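Local coordinates for adhesion and penetration protein autotransporter (Haemophilus influenzae, PDB 3SYJ) that promotes adherence to and invasion of host cells by binding a host cell structure, and is probably a serine protease, at residues E64-V69 / Q380-H385; I292-K295 / E301-I304; G348-A353 / L363-N368; I384-S387 / T391-W394. All blocks are in the same frame, centred on the assembly; numbering follows the deposited sequence.

Interactions 3 and 4 are buried and belong to the interior of the beta-helix, where side chains from facing strands meet; their centres are about 8 Å apart, and neighbouring parallel strands 363-366 and 384-386 carry them. Interaction 2 is the backbone-bonded hairpin near the start of the helix, with an isoleucine face turned inward and a polar face outward. Interaction 1 lies on the helix's outer side but is partly buried: residues 64-69 of the protease-like region touch strand 384-386, which interaction 4 uses from within. The chemistry follows place: interaction 4 is wholly apolar, interaction 3 adds one backbone bond, interaction 2 rests on two, and interaction 1 is light van der Waals contact.

Interaction 1 (E64-V69 / Q380-H385); sequences ENQYIV and QGAGIH
The side chain of N65 leans on the imidazole of H385, its OD1 lying 4.1 Å from CD2 of H385. The approach is oblique to the ring, with the two flat groups turned about 35° apart. Next to this pair, the end of the Q66 side chain rests against the methyl of A382, a small residue that lets the two chains come near. H385 reaches N65 because its CG stands anti to the backbone N (chi1 -178°), and its ring is stacked on Y364.

N65 and Q66 are the two middle residues of a type I turn from E64 to Y67, which presents both side chains to 380-385. The turn is braced by its own glutamate: N65 N donates to OE2 of E64 at 2.7 Å, meeting that oxygen from above the carboxylate plane.

The N-terminal protease-like region thus meets the outside of the beta-helix. Only 91 Å² is buried between these segments and their touch is van der Waals, so this patch implies fit more than strong adhesion; a polar link lies beside it, a hydrogen bond from K123 NZ to G381 O.

Interaction 2 (I292-K295 / E301-I304); sequences ITQK and EIKI
The flat backbone groups of I292 and I302 exchange two hydrogen bonds. I292 N reaches the O of I302 at 2.8 Å, in the carbonyl plane; the return bond, from I302 N to the O of I292 at 2.9 Å, has its donor tilted 23° from the carbonyl plane of I292. The O of I292 also has CD1 of I302 only 3.4 Å away. Among flat side-chain ends, the amide of Q294 lies near that same methyl, while the carboxylate of E301 faces the hydroxyl of T293, whose OG1 is 4.0 Å from OE1 of E301, a proximity and not a bond.

The strands form an antiparallel beta hairpin, with I292 and I302 as a hydrogen-bonded pair and T293 and E301 as the non-hydrogen-bonded pair next to it. Their side chains alternate between faces. On one, I292 packs on I302 and I304; with CG1 of I304 lodged between its backbone N and carbonyl carbon (chi1 65°), I304 crosses I292 at about a right angle, and CD1 of I292 is 3.9 Å from CG2 of I304. Beta-branched isoleucines suit this face, where L340, F342 and I282 add to the apolar packing. T293 and E301, both polar and the latter exposed, suit the other.

Backbone bonding therefore fixes the register, and isoleucine packing binds the hairpin to the interior of the beta-helix. NE2 of Q294 is hydrogen-bonded to T273 OG1, so a polar end beside the apolar face has its own partner.

Interaction 3 (G348-A353 / L363-N368); sequences GSLIFA and LYFEGN
L350 and F365 point at each other from facing strands, and the leucine meets the ring at its edge. CD2 of L350 lies 4.3 Å from CZ of F365, close to the ring plane, so the methyl abuts the rim of the phenyl. The leucine gains this reach by carrying CG anti to the backbone N (chi1 174°). F342 meets the F365 ring with the planes about 15° apart, F369 with them about 55° apart. Leucine and phenylalanine, both bulky and apolar, suit a buried place between two walls.

Nearer the end of the contact the backbones themselves join. G348 N donates to the O of N368 at 3.0 Å in a nearly straight bond, and because G348 has no side chain the contact here runs through backbone. G367, just before N368, has backbone angles that call for glycine. The side chain of N368 is occupied elsewhere, its OD1 accepting from T391 N.

The two segments lie on different walls of the beta-helix. Strand 363-366 runs between the parallel strands 340-343 and 384-386, while strand 348-352 is flanked by the parallel strands 279-285 and 369-373; V392 and W394 of strand 391-394 also touch F365.

Interaction 4 (I384-S387 / T391-W394); sequences IHVS and TVTW
I384 drives its end methyl straight onto the indole of W394. CD1 sits 3.6 Å from the centroid of the six-membered ring and only 7° off the ring normal, a CH-pi contact over one face, with the two side chains arriving from opposite directions. Isoleucine suits the spot because its arm beyond CB is extended (chi2 173°), so that the delta methyl leads. Tryptophan offers a broad flat surface to receive it, swung toward I384 by a CG anti to the backbone N (chi1 -169°). Beside this pair, V386 and V392 meet at an oblique angle: both methyls of V386, CG1 and CG2, lie 3.9 Å from CG2 of V392, short beta-branched chains that fill the space between strands where the CA atoms of V386 and V392 are 7.1 Å apart.

These strands, 384-386 and 391-394, are consecutive and lie on adjoining walls of the parallel beta-helix that forms the body of the passenger domain. Alternate residues turn inward: I384 and V386 from one strand, V392 and W394 from the other, with F365, L404 and L412 packing around them.

The residues facing the other way behave otherwise. H385, T391 and T393 are partly exposed and take no part in this contact between the two strands. S387, just after the first strand, is also partly exposed, and its OG is hydrogen-bonded to the O of F365.

Interaction 1 (E64-V69 / Q380-H385)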
loop_
_atom_site.group_PDB
_atom_site.type_symbol
_atom_site.label_atom_id
_atom_site.label_comp_id
_atom_site.label_asym_id
_atom_site.label_seq_id
_atom_site.Cartn_x
_atom_site.Cartn_y
_atom_site.Cartn_z
ATOM N N GLU A 64 -60.725 12.197 -19.447
ATOM C CA GLU A 64 -60.970 11.018 -18.623
ATOM C C GLU A 64 -60.325 9.840 -19.332
ATOM O O GLU A 64 -59.771 10.007 -20.419
ATOM C CB GLU A 64 -62.466 10.781 -18.433
ATOM C CG GLU A 64 -62.898 10.682 -16.960
ATOM C CD GLU A 64 -62.193 9.567 -16.187
ATOM O OE1 GLU A 64 -61.711 9.836 -15.063
ATOM O OE2 GLU A 64 -62.118 8.428 -16.702
ATOM N N ASN A 65 -60.395 8.655 -18.733
ATOM C CA ASN A 65 -59.755 7.478 -19.307
ATOM C C ASN A 65 -60.243 7.148 -20.720
ATOM O O ASN A 65 -59.462 6.701 -21.564
ATOM C CB ASN A 65 -59.904 6.272 -18.373
ATOM C CG ASN A 65 -59.191 6.472 -17.048
ATOM O OD1 ASN A 65 -59.718 6.120 -15.985
ATOM N ND2 ASN A 65 -57.985 7.043 -17.099
ATOM N N GLN A 66 -61.528 7.363 -20.984
ATOM C CA GLN A 66 -62.059 7.126 -22.328
ATOM C C GLN A 66 -62.855 8.310 -22.876
ATOM O O GLN A 66 -63.766 8.125 -23.675
ATOM C CB GLN A 66 -62.900 5.836 -22.384
ATOM C CG GLN A 66 -64.114 5.799 -21.444
ATOM C CD GLN A 66 -65.010 4.561 -21.648
ATOM O OE1 GLN A 66 -64.956 3.898 -22.690
ATOM N NE2 GLN A 66 -65.841 4.258 -20.648
ATOM N N TYR A 67 -62.516 9.526 -22.450
ATOM C CA TYR A 67 -63.207 10.717 -22.948
ATOM C C TYR A 67 -62.261 11.844 -23.374
ATOM O O TYR A 67 -61.239 12.097 -22.736
ATOM C CB TYR A 67 -64.208 11.249 -21.922
ATOM C CG TYR A 67 -65.330 10.298 -21.609
ATOM C CD1 TYR A 67 -66.531 10.361 -22.299
ATOM C CD2 TYR A 67 -65.190 9.336 -20.616
ATOM C CE1 TYR A 67 -67.560 9.494 -22.011
ATOM C CE2 TYR A 67 -66.212 8.460 -20.320
ATOM C CZ TYR A 67 -67.395 8.543 -21.020
ATOM O OH TYR A 67 -68.419 7.674 -20.731
ATOM N N ILE A 68 -62.615 12.515 -24.464
ATOM C CA ILE A 68 -61.873 13.680 -24.920
ATOM C C ILE A 68 -62.811 14.866 -25.010
ATOM O O ILE A 68 -64.027 14.731 -24.823
ATOM C CB ILE A 68 -61.226 13.447 -26.293
ATOM C CG1 ILE A 68 -62.276 12.986 -27.310
ATOM C CG2 ILE A 68 -60.095 12.438 -26.175
ATOM C CD1 ILE A 68 -61.751 12.888 -28.725
ATOM N N VAL A 69 -62.245 16.035 -25.286
ATOM C CA VAL A 69 -63.031 17.255 -25.443
ATOM C C VAL A 69 -62.561 18.000 -26.685
ATOM O O VAL A 69 -61.369 18.006 -26.999
ATOM C CB VAL A 69 -62.932 18.161 -24.205
ATOM C CG1 VAL A 69 -61.574 18.849 -24.141
ATOM C CG2 VAL A 69 -64.041 19.189 -24.215
ATOM N N GLN A 380 -64.083 -8.826 -23.538
ATOM C CA GLN A 380 -63.675 -7.792 -24.477
ATOM C C GLN A 380 -64.411 -6.501 -24.133
ATOM O O GLN A 380 -65.641 -6.489 -24.045
ATOM C CB GLN A 380 -64.037 -8.222 -25.896
ATOM C CG GLN A 380 -63.458 -7.343 -26.984
ATOM C CD GLN A 380 -63.827 -7.820 -28.372
ATOM O OE1 GLN A 380 -64.767 -8.594 -28.546
ATOM N NE2 GLN A 380 -63.092 -7.349 -29.372
ATOM N N GLY A 381 -63.669 -5.418 -23.936
ATOM C CA GLY A 381 -64.269 -4.152 -23.560
ATOM C C GLY A 381 -63.267 -3.013 -23.554
ATOM O O GLY A 381 -62.144 -3.151 -24.056
ATOM N N ALA A 382 -63.662 -1.882 -22.979
ATOM C CA ALA A 382 -62.834 -0.683 -23.038
ATOM C C ALA A 382 -61.479 -0.910 -22.379
ATOM O O ALA A 382 -60.449 -0.431 -22.871
ATOM C CB ALA A 382 -63.541 0.480 -22.400
ATOM N N GLY A 383 -61.477 -1.653 -21.277
ATOM C CA GLY A 383 -60.263 -1.871 -20.510
ATOM C C GLY A 383 -60.558 -2.206 -19.060
ATOM O O GLY A 383 -61.722 -2.295 -18.661
ATOM N N ILE A 384 -59.512 -2.403 -18.263
ATOM C CA ILE A 384 -59.707 -2.732 -16.853
ATOM C C ILE A 384 -58.975 -1.757 -15.952
ATOM O O ILE A 384 -57.778 -1.507 -16.130
ATOM C CB ILE A 384 -59.222 -4.164 -16.525
ATOM C CG1 ILE A 384 -59.895 -5.177 -17.448
ATOM C CG2 ILE A 384 -59.468 -4.497 -15.050
ATOM C CD1 ILE A 384 -59.346 -6.569 -17.300
ATOM N N HIS A 385 -59.697 -1.206 -14.984
ATOM C CA HIS A 385 -59.095 -0.299 -14.016
ATOM C C HIS A 385 -59.089 -0.952 -12.635
ATOM O O HIS A 385 -60.143 -1.237 -12.068
ATOM C CB HIS A 385 -59.851 1.033 -13.986
ATOM C CG HIS A 385 -59.261 2.046 -13.054
ATOM N ND1 HIS A 385 -59.354 1.939 -11.681
ATOM C CD2 HIS A 385 -58.574 3.189 -13.297
ATOM C CE1 HIS A 385 -58.747 2.971 -11.121
ATOM N NE2 HIS A 385 -58.269 3.746 -12.079
#

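Interaction 2 (I292-K295 / E301-I304)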
loop_
_atom_site.group_PDB
_atom_site.type_symbol
_atom_site.label_atom_id
_atom_site.label_comp_id
_atom_site.label_asym_id
_atom_site.label_seq_id
_atom_site.Cartn_x
_atom_site.Cartn_y
_atom_site.Cartn_z
ATOM N N ILE A 292 -76.372 -9.528 -14.771
ATOM C CA ILE A 292 -75.466 -9.843 -13.680
ATOM C C ILE A 292 -76.279 -10.400 -12.523
ATOM O O ILE A 292 -77.145 -9.724 -11.977
ATOM C CB ILE A 292 -74.702 -8.598 -13.183
ATOM C CG1 ILE A 292 -73.671 -8.137 -14.215
ATOM C CG2 ILE A 292 -74.013 -8.886 -11.862
ATOM C CD1 ILE A 292 -72.958 -6.849 -13.826
ATOM N N THR A 293 -75.996 -11.638 -12.147
ATOM C CA THR A 293 -76.671 -12.253 -11.015
ATOM C C THR A 293 -75.833 -12.132 -9.746
ATOM O O THR A 293 -74.674 -12.536 -9.710
ATOM C CB THR A 293 -77.001 -13.729 -11.293
ATOM O OG1 THR A 293 -78.206 -13.808 -12.068
ATOM C CG2 THR A 293 -77.190 -14.482 -9.993
ATOM N N GLN A 294 -76.379 -11.549 -8.703
ATOM C CA GLN A 294 -75.750 -11.433 -7.399
ATOM C C GLN A 294 -76.234 -12.506 -6.452
ATOM O O GLN A 294 -77.392 -12.594 -6.157
ATOM C CB GLN A 294 -76.094 -10.077 -6.813
ATOM C CG GLN A 294 -75.196 -9.541 -5.743
ATOM C CD GLN A 294 -75.646 -8.190 -5.277
ATOM O OE1 GLN A 294 -76.330 -7.508 -5.997
ATOM N NE2 GLN A 294 -75.270 -7.798 -4.078
ATOM N N LYS A 295 -75.297 -13.333 -6.042
ATOM C CA LYS A 295 -75.522 -14.425 -5.138
ATOM C C LYS A 295 -76.536 -14.099 -4.118
ATOM O O LYS A 295 -77.595 -14.685 -4.061
ATOM C CB LYS A 295 -74.281 -14.804 -4.393
ATOM C CG LYS A 295 -74.437 -16.081 -3.634
ATOM C CD LYS A 295 -73.491 -17.101 -4.180
ATOM C CE LYS A 295 -73.822 -18.442 -3.718
ATOM N NZ LYS A 295 -73.632 -18.509 -2.293
ATOM N N GLU A 301 -81.031 -10.218 -9.579
ATOM C CA GLU A 301 -80.590 -9.992 -10.954
ATOM C C GLU A 301 -80.577 -8.518 -11.391
ATOM O O GLU A 301 -81.508 -7.762 -11.111
ATOM C CB GLU A 301 -81.416 -10.838 -11.929
ATOM C CG GLU A 301 -81.221 -10.470 -13.396
ATOM C CD GLU A 301 -81.631 -11.595 -14.338
ATOM O OE1 GLU A 301 -81.574 -12.770 -13.903
ATOM O OE2 GLU A 301 -82.002 -11.310 -15.505
ATOM N N ILE A 302 -79.511 -8.131 -12.087
ATOM C CA ILE A 302 -79.352 -6.768 -12.596
ATOM C C ILE A 302 -79.157 -6.787 -14.110
ATOM O O ILE A 302 -78.255 -7.458 -14.604
ATOM C CB ILE A 302 -78.123 -6.073 -11.977
ATOM C CG1 ILE A 302 -78.232 -6.016 -10.448
ATOM C CG2 ILE A 302 -77.957 -4.678 -12.549
ATOM C CD1 ILE A 302 -77.616 -7.212 -9.725
ATOM N N LYS A 303 -79.993 -6.059 -14.848
ATOM C CA LYS A 303 -79.864 -6.011 -16.305
ATOM C C LYS A 303 -78.732 -5.062 -16.687
ATOM O O LYS A 303 -78.609 -3.989 -16.108
ATOM C CB LYS A 303 -81.166 -5.528 -16.953
ATOM C CG LYS A 303 -82.313 -6.536 -16.958
ATOM C CD LYS A 303 -81.945 -7.847 -17.672
ATOM C CE LYS A 303 -81.510 -7.642 -19.135
ATOM N NZ LYS A 303 -82.634 -7.367 -20.093
ATOM N N ILE A 304 -77.912 -5.445 -17.658
ATOM C CA ILE A 304 -76.864 -4.555 -18.155
ATOM C C ILE A 304 -76.875 -4.485 -19.687
ATOM O O ILE A 304 -77.424 -5.365 -20.348
ATOM C CB ILE A 304 -75.475 -4.993 -17.672
ATOM C CG1 ILE A 304 -75.108 -6.352 -18.265
ATOM C CG2 ILE A 304 -75.437 -5.035 -16.159
ATOM C CD1 ILE A 304 -73.737 -6.862 -17.867
#

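Interaction 3 (G348-A353 / L363-N368)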
loop_
_atom_site.group_PDB
_atom_site.type_symbol
_atom_site.label_atom_id
_atom_site.label_comp_id
_atom_site.label_asym_id
_atom_site.label_seq_id
_atom_site.Cartn_x
_atom_site.Cartn_y
_atom_site.Cartn_z
ATOM N N GLY A 348 -63.935 -10.657 -3.617
ATOM C CA GLY A 348 -65.095 -10.767 -4.478
ATOM C C GLY A 348 -64.876 -11.745 -5.610
ATOM O O GLY A 348 -63.743 -12.141 -5.908
ATOM N N SER A 349 -65.971 -12.140 -6.246
ATOM C CA SER A 349 -65.923 -13.105 -7.338
ATOM C C SER A 349 -66.774 -12.621 -8.509
ATOM O O SER A 349 -67.846 -12.038 -8.322
ATOM C CB SER A 349 -66.424 -14.479 -6.870
ATOM O OG SER A 349 -65.469 -15.123 -6.037
ATOM N N LEU A 350 -66.286 -12.853 -9.721
ATOM C CA LEU A 350 -67.053 -12.539 -10.908
ATOM C C LEU A 350 -66.942 -13.725 -11.844
ATOM O O LEU A 350 -65.846 -14.098 -12.253
ATOM C CB LEU A 350 -66.527 -11.265 -11.575
ATOM C CG LEU A 350 -67.183 -10.945 -12.917
ATOM C CD1 LEU A 350 -68.708 -10.722 -12.755
ATOM C CD2 LEU A 350 -66.499 -9.764 -13.609
ATOM N N ILE A 351 -68.076 -14.330 -12.169
ATOM C CA ILE A 351 -68.061 -15.553 -12.958
ATOM C C ILE A 351 -68.619 -15.267 -14.327
ATOM O O ILE A 351 -69.714 -14.724 -14.453
ATOM C CB ILE A 351 -68.891 -16.698 -12.307
ATOM C CG1 ILE A 351 -68.213 -17.216 -11.042
ATOM C CG2 ILE A 351 -69.085 -17.848 -13.281
ATOM C CD1 ILE A 351 -68.568 -16.433 -9.802
ATOM N N PHE A 352 -67.859 -15.631 -15.350
ATOM C CA PHE A 352 -68.322 -15.488 -16.722
ATOM C C PHE A 352 -69.093 -16.744 -17.165
ATOM O O PHE A 352 -68.504 -17.799 -17.436
ATOM C CB PHE A 352 -67.140 -15.190 -17.657
ATOM C CG PHE A 352 -66.706 -13.740 -17.654
ATOM C CD1 PHE A 352 -66.240 -13.136 -16.496
ATOM C CD2 PHE A 352 -66.750 -12.988 -18.821
ATOM C CE1 PHE A 352 -65.834 -11.805 -16.503
ATOM C CE2 PHE A 352 -66.350 -11.659 -18.829
ATOM C CZ PHE A 352 -65.893 -11.065 -17.668
ATOM N N ALA A 353 -70.417 -16.623 -17.227
ATOM C CA ALA A 353 -71.268 -17.715 -17.690
ATOM C C ALA A 353 -71.345 -17.756 -19.218
ATOM O O ALA A 353 -71.746 -18.767 -19.802
ATOM C CB ALA A 353 -72.655 -17.596 -17.087
ATOM N N LEU A 363 -64.275 -1.980 -17.240
ATOM C CA LEU A 363 -64.392 -2.545 -15.894
ATOM C C LEU A 363 -63.537 -1.812 -14.858
ATOM O O LEU A 363 -62.337 -1.620 -15.043
ATOM C CB LEU A 363 -63.987 -4.018 -15.904
ATOM C CG LEU A 363 -64.756 -5.021 -16.759
ATOM C CD1 LEU A 363 -63.910 -6.267 -16.925
ATOM C CD2 LEU A 363 -66.090 -5.350 -16.106
ATOM N N TYR A 364 -64.166 -1.416 -13.758
ATOM C CA TYR A 364 -63.451 -0.868 -12.611
ATOM C C TYR A 364 -63.523 -1.851 -11.456
ATOM O O TYR A 364 -64.599 -2.363 -11.138
ATOM C CB TYR A 364 -64.053 0.472 -12.180
ATOM C CG TYR A 364 -63.712 1.626 -13.099
ATOM C CD1 TYR A 364 -64.281 1.727 -14.359
ATOM C CD2 TYR A 364 -62.821 2.611 -12.704
ATOM C CE1 TYR A 364 -63.970 2.782 -15.207
ATOM C CE2 TYR A 364 -62.505 3.666 -13.542
ATOM C CZ TYR A 364 -63.081 3.744 -14.792
ATOM O OH TYR A 364 -62.769 4.795 -15.624
ATOM N N PHE A 365 -62.382 -2.128 -10.835
ATOM C CA PHE A 365 -62.364 -2.993 -9.661
ATOM C C PHE A 365 -61.811 -2.249 -8.450
ATOM O O PHE A 365 -60.709 -1.700 -8.496
ATOM C CB PHE A 365 -61.570 -4.277 -9.925
ATOM C CG PHE A 365 -62.223 -5.209 -10.920
ATOM C CD1 PHE A 365 -63.204 -6.105 -10.514
ATOM C CD2 PHE A 365 -61.856 -5.189 -12.259
ATOM C CE1 PHE A 365 -63.808 -6.969 -11.427
ATOM C CE2 PHE A 365 -62.457 -6.048 -13.178
ATOM C CZ PHE A 365 -63.434 -6.943 -12.756
ATOM N N GLU A 366 -62.598 -2.212 -7.379
ATOM C CA GLU A 366 -62.143 -1.660 -6.106
ATOM C C GLU A 366 -62.142 -2.774 -5.054
ATOM O O GLU A 366 -63.195 -3.223 -4.624
ATOM C CB GLU A 366 -63.042 -0.500 -5.679
ATOM C CG GLU A 366 -62.918 -0.104 -4.226
ATOM C CD GLU A 366 -61.921 1.011 -3.998
ATOM O OE1 GLU A 366 -62.226 2.164 -4.385
ATOM O OE2 GLU A 366 -60.843 0.741 -3.416
ATOM N N GLY A 367 -60.957 -3.230 -4.655
ATOM C CA GLY A 367 -60.851 -4.382 -3.779
ATOM C C GLY A 367 -60.445 -5.615 -4.568
ATOM O O GLY A 367 -60.408 -5.590 -5.800
ATOM N N ASN A 368 -60.129 -6.697 -3.866
ATOM C CA ASN A 368 -59.643 -7.903 -4.525
ATOM C C ASN A 368 -60.769 -8.692 -5.170
ATOM O O ASN A 368 -61.850 -8.811 -4.603
ATOM C CB ASN A 368 -58.894 -8.787 -3.535
ATOM C CG ASN A 368 -57.776 -8.050 -2.847
ATOM O OD1 ASN A 368 -57.045 -7.291 -3.483
ATOM N ND2 ASN A 368 -57.639 -8.257 -1.539
#

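Interaction 4 (I384-S387 / T391-W394)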
loop_
_atom_site.group_PDB
_atom_site.type_symbol
_atom_site.label_atom_id
_atom_site.label_comp_id
_atom_site.label_asym_id
_atom_site.label_seq_id
_atom_site.Cartn_x
_atom_site.Cartn_y
_atom_site.Cartn_z
ATOM N N ILE A 384 -59.512 -2.403 -18.263
ATOM C CA ILE A 384 -59.707 -2.732 -16.853
ATOM C C ILE A 384 -58.975 -1.757 -15.952
ATOM O O ILE A 384 -57.778 -1.507 -16.130
ATOM C CB ILE A 384 -59.222 -4.164 -16.525
ATOM C CG1 ILE A 384 -59.895 -5.177 -17.448
ATOM C CG2 ILE A 384 -59.468 -4.497 -15.050
ATOM C CD1 ILE A 384 -59.346 -6.569 -17.300
ATOM N N HIS A 385 -59.697 -1.206 -14.984
ATOM C CA HIS A 385 -59.095 -0.299 -14.016
ATOM C C HIS A 385 -59.089 -0.952 -12.635
ATOM O O HIS A 385 -60.143 -1.237 -12.068
ATOM C CB HIS A 385 -59.851 1.033 -13.986
ATOM C CG HIS A 385 -59.261 2.046 -13.054
ATOM N ND1 HIS A 385 -59.354 1.939 -11.681
ATOM C CD2 HIS A 385 -58.574 3.189 -13.297
ATOM C CE1 HIS A 385 -58.747 2.971 -11.121
ATOM N NE2 HIS A 385 -58.269 3.746 -12.079
ATOM N N VAL A 386 -57.898 -1.202 -12.105
ATOM C CA VAL A 386 -57.757 -1.811 -10.796
ATOM C C VAL A 386 -57.215 -0.793 -9.803
ATOM O O VAL A 386 -56.156 -0.197 -10.031
ATOM C CB VAL A 386 -56.807 -3.029 -10.841
ATOM C CG1 VAL A 386 -56.722 -3.691 -9.477
ATOM C CG2 VAL A 386 -57.250 -4.028 -11.911
ATOM N N SER A 387 -57.948 -0.612 -8.705
ATOM C CA SER A 387 -57.630 0.378 -7.671
ATOM C C SER A 387 -56.285 0.129 -7.026
ATOM O O SER A 387 -55.767 -0.991 -7.057
ATOM C CB SER A 387 -58.669 0.332 -6.546
ATOM O OG SER A 387 -59.978 0.553 -7.030
ATOM N N THR A 391 -55.977 -6.353 -5.899
ATOM C CA THR A 391 -55.492 -7.356 -6.831
ATOM C C THR A 391 -56.669 -8.060 -7.486
ATOM O O THR A 391 -57.599 -8.512 -6.811
ATOM C CB THR A 391 -54.562 -8.402 -6.157
ATOM O OG1 THR A 391 -53.400 -7.755 -5.614
ATOM C CG2 THR A 391 -54.114 -9.446 -7.167
ATOM N N VAL A 392 -56.635 -8.134 -8.809
ATOM C CA VAL A 392 -57.678 -8.815 -9.546
ATOM C C VAL A 392 -57.074 -10.012 -10.249
ATOM O O VAL A 392 -56.295 -9.863 -11.185
ATOM C CB VAL A 392 -58.382 -7.886 -10.565
ATOM C CG1 VAL A 392 -59.342 -8.687 -11.436
ATOM C CG2 VAL A 392 -59.134 -6.784 -9.846
ATOM N N THR A 393 -57.416 -11.203 -9.765
ATOM C CA THR A 393 -56.972 -12.435 -10.393
ATOM C C THR A 393 -57.824 -12.701 -11.631
ATOM O O THR A 393 -59.012 -13.001 -11.523
ATOM C CB THR A 393 -57.052 -13.597 -9.412
ATOM O OG1 THR A 393 -56.336 -13.253 -8.220
ATOM C CG2 THR A 393 -56.435 -14.849 -10.021
ATOM N N TRP A 394 -57.209 -12.570 -12.803
ATOM C CA TRP A 394 -57.931 -12.547 -14.070
ATOM C C TRP A 394 -57.720 -13.852 -14.823
ATOM O O TRP A 394 -56.660 -14.075 -15.397
ATOM C CB TRP A 394 -57.444 -11.363 -14.916
ATOM C CG TRP A 394 -58.279 -11.074 -16.134
ATOM C CD1 TRP A 394 -57.992 -11.415 -17.423
ATOM C CD2 TRP A 394 -59.531 -10.374 -16.175
ATOM N NE1 TRP A 394 -58.988 -10.978 -18.261
ATOM C CE2 TRP A 394 -59.948 -10.340 -17.519
ATOM C CE3 TRP A 394 -60.344 -9.780 -15.204
ATOM C CZ2 TRP A 394 -61.139 -9.738 -17.918
ATOM C CZ3 TRP A 394 -61.524 -9.187 -15.600
ATOM C CH2 TRP A 394 -61.912 -9.172 -16.946
#